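Local coordinates for protein separin (Saccharomyces cerevisiae, PDB 5U1T) that cleaves the cohesin subunit MCD1/SCC1 at the onset of anaphase as a caspase-like cysteine protease, so that sister chromatids can separate, at residues P1076-L1081 / I1112-R1117. Numbering follows the deposited sequence.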
loop_
_atom_site.group_PDB
_atom_site.type_symbol
_atom_site.label_atom_id
_atom_site.label_comp_id
_atom_site.label_asym_id
_atom_site.label_seq_id
_atom_site.Cartn_x
_atom_site.Cartn_y
_atom_site.Cartn_z
ATOM N N PRO A 1076 17.283 31.946 3.627
ATOM C CA PRO A 1076 16.546 31.107 4.575
ATOM C C PRO A 1076 15.562 31.886 5.434
ATOM O O PRO A 1076 14.808 31.268 6.168
ATOM C CB PRO A 1076 17.645 30.529 5.462
ATOM C CG PRO A 1076 18.937 30.960 4.836
ATOM C CD PRO A 1076 18.648 32.195 4.105
ATOM N N ARG A 1077 15.609 33.212 5.396
ATOM C CA ARG A 1077 14.616 34.008 6.101
ATOM C C ARG A 1077 13.349 34.131 5.254
ATOM O O ARG A 1077 12.235 34.134 5.769
ATOM C CB ARG A 1077 15.172 35.399 6.441
ATOM C CG ARG A 1077 16.174 35.402 7.587
ATOM C CD ARG A 1077 16.510 36.800 8.045
ATOM N NE ARG A 1077 17.204 37.592 7.032
ATOM C CZ ARG A 1077 18.457 38.030 7.154
ATOM N NH1 ARG A 1077 19.166 37.732 8.242
ATOM N NH2 ARG A 1077 19.006 38.762 6.189
ATOM N N HIS A 1078 13.552 34.206 3.944
ATOM C CA HIS A 1078 12.513 34.460 2.972
ATOM C C HIS A 1078 11.750 33.182 2.536
ATOM O O HIS A 1078 10.515 33.182 2.462
ATOM C CB HIS A 1078 13.153 35.153 1.767
ATOM C CG HIS A 1078 12.247 35.292 0.586
ATOM N ND1 HIS A 1078 11.146 36.120 0.590
ATOM C CD2 HIS A 1078 12.289 34.720 -0.639
ATOM C CE1 HIS A 1078 10.542 36.043 -0.584
ATOM N NE2 HIS A 1078 11.219 35.207 -1.349
ATOM N N MET A 1079 12.496 32.109 2.250
ATOM C CA MET A 1079 11.950 30.865 1.717
ATOM C C MET A 1079 10.817 30.250 2.558
ATOM O O MET A 1079 9.827 29.819 2.004
ATOM C CB MET A 1079 13.067 29.837 1.535
ATOM C CG MET A 1079 14.038 30.149 0.416
ATOM S SD MET A 1079 13.256 30.634 -1.139
ATOM C CE MET A 1079 13.147 29.091 -2.050
ATOM N N PRO A 1080 10.945 30.204 3.891
ATOM C CA PRO A 1080 9.783 29.667 4.601
ATOM C C PRO A 1080 8.534 30.529 4.454
ATOM O O PRO A 1080 7.443 29.991 4.371
ATOM C CB PRO A 1080 10.236 29.656 6.061
ATOM C CG PRO A 1080 11.710 29.767 6.019
ATOM C CD PRO A 1080 12.041 30.540 4.812
ATOM N N LEU A 1081 8.681 31.846 4.433
ATOM C CA LEU A 1081 7.511 32.719 4.380
ATOM C C LEU A 1081 6.820 32.627 3.025
ATOM O O LEU A 1081 5.601 32.605 2.948
ATOM C CB LEU A 1081 7.904 34.170 4.692
ATOM C CG LEU A 1081 8.485 34.371 6.094
ATOM C CD1 LEU A 1081 9.217 35.737 6.227
ATOM C CD2 LEU A 1081 7.416 34.229 7.159
ATOM N N ILE A 1112 15.837 29.185 -7.376
ATOM C CA ILE A 1112 16.425 29.870 -8.513
ATOM C C ILE A 1112 15.821 31.265 -8.726
ATOM O O ILE A 1112 16.521 32.280 -8.603
ATOM C CB ILE A 1112 16.259 29.018 -9.780
ATOM C CG1 ILE A 1112 16.622 27.548 -9.473
ATOM C CG2 ILE A 1112 17.068 29.604 -10.938
ATOM C CD1 ILE A 1112 17.975 27.358 -8.725
ATOM N N THR A 1113 14.529 31.329 -9.034
ATOM C CA THR A 1113 13.872 32.626 -9.193
ATOM C C THR A 1113 13.906 33.374 -7.881
ATOM O O THR A 1113 14.052 34.600 -7.871
ATOM C CB THR A 1113 12.393 32.505 -9.689
ATOM O OG1 THR A 1113 11.728 33.778 -9.559
ATOM C CG2 THR A 1113 11.610 31.365 -8.932
ATOM N N GLU A 1114 13.812 32.648 -6.767
ATOM C CA GLU A 1114 13.867 33.290 -5.448
ATOM C C GLU A 1114 15.216 33.933 -5.148
ATOM O O GLU A 1114 15.308 34.881 -4.366
ATOM C CB GLU A 1114 13.526 32.295 -4.345
ATOM C CG GLU A 1114 12.049 32.093 -4.190
ATOM C CD GLU A 1114 11.232 33.256 -4.746
ATOM O OE1 GLU A 1114 11.181 34.323 -4.091
ATOM O OE2 GLU A 1114 10.622 33.096 -5.833
ATOM N N SER A 1115 16.260 33.411 -5.775
ATOM C CA SER A 1115 17.591 33.954 -5.584
ATOM C C SER A 1115 17.682 35.376 -6.164
ATOM O O SER A 1115 18.260 36.267 -5.563
ATOM C CB SER A 1115 18.626 33.037 -6.229
ATOM O OG SER A 1115 19.914 33.301 -5.717
ATOM N N ILE A 1116 17.095 35.571 -7.339
ATOM C CA ILE A 1116 17.066 36.886 -7.971
ATOM C C ILE A 1116 16.311 37.907 -7.131
ATOM O O ILE A 1116 16.736 39.038 -6.985
ATOM C CB ILE A 1116 16.408 36.824 -9.352
ATOM C CG1 ILE A 1116 16.962 35.651 -10.153
ATOM C CG2 ILE A 1116 16.572 38.153 -10.088
ATOM C CD1 ILE A 1116 16.151 35.348 -11.388
ATOM N N ARG A 1117 15.178 37.486 -6.590
ATOM C CA ARG A 1117 14.320 38.362 -5.823
ATOM C C ARG A 1117 15.012 38.785 -4.531
ATOM O O ARG A 1117 14.747 39.869 -4.004
ATOM C CB ARG A 1117 12.980 37.664 -5.531
ATOM C CG ARG A 1117 12.079 38.408 -4.547
ATOM C CD ARG A 1117 10.753 38.838 -5.166
ATOM N NE ARG A 1117 9.940 37.678 -5.493
ATOM C CZ ARG A 1117 9.202 37.004 -4.616
ATOM N NH1 ARG A 1117 9.161 37.375 -3.342
ATOM N NH2 ARG A 1117 8.500 35.946 -5.025
#
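A single carboxylate oxygen, OE1 of Glu1114, takes a hydrogen bond from the ring of His1078 and also carries the charge pairing with Arg1117, so one atom ties a helix to its neighbour and to its own next turn. The bond from His1078 NE2 to Glu1114 OE1 measures 2.9 Å and is fairly straight, with 160° at the hydrogen. OE1 lies almost in the imidazole plane, yet it is met on the anti side of the carboxylate and somewhat out of that group's plane. His1078 reaches it because its CG is anti to the backbone N (chi1 171°), which carries the ring across the gap between the helices.

Arg1117 NH2 stands 3.3 Å from Glu1114 OE1, but the oxygen sits over one face of the guanidinium, well out of its plane, so charge alone acts here and no N-H is aimed at it. The same guanidinium is turned nearly perpendicular to the imidazole, with NH1 approaching the ring edge 3.4 Å from His1078 CE1. The carboxylate would tend to stabilise a charged imidazole and the guanidinium to oppose it, so the ionisation of the ring is left open. Met1079 adds the apolar part: its bent chain brings SD to 3.6 Å from CG of Glu1114, against the aliphatic stem of the acid. Without the imidazole, as with an alanine here, Glu1114 OE1 would probably lose its hydrogen bond to the facing helix, and a gap would be likely to open beside the guanidinium.

Around this, Leu1082 touches Glu1114 and Arg1117, while Val1389 of helix 1388-1397 lies against His1078 and Arg1117. The segment axes of 1076-1081 and 1112-1117 approach to 10.8 Å, with 124° between their N-to-C directions. Their parent helices, 1075-1088 and 1111-1127, are thus joined by a buried His-carboxylate hydrogen bond between two packed helices.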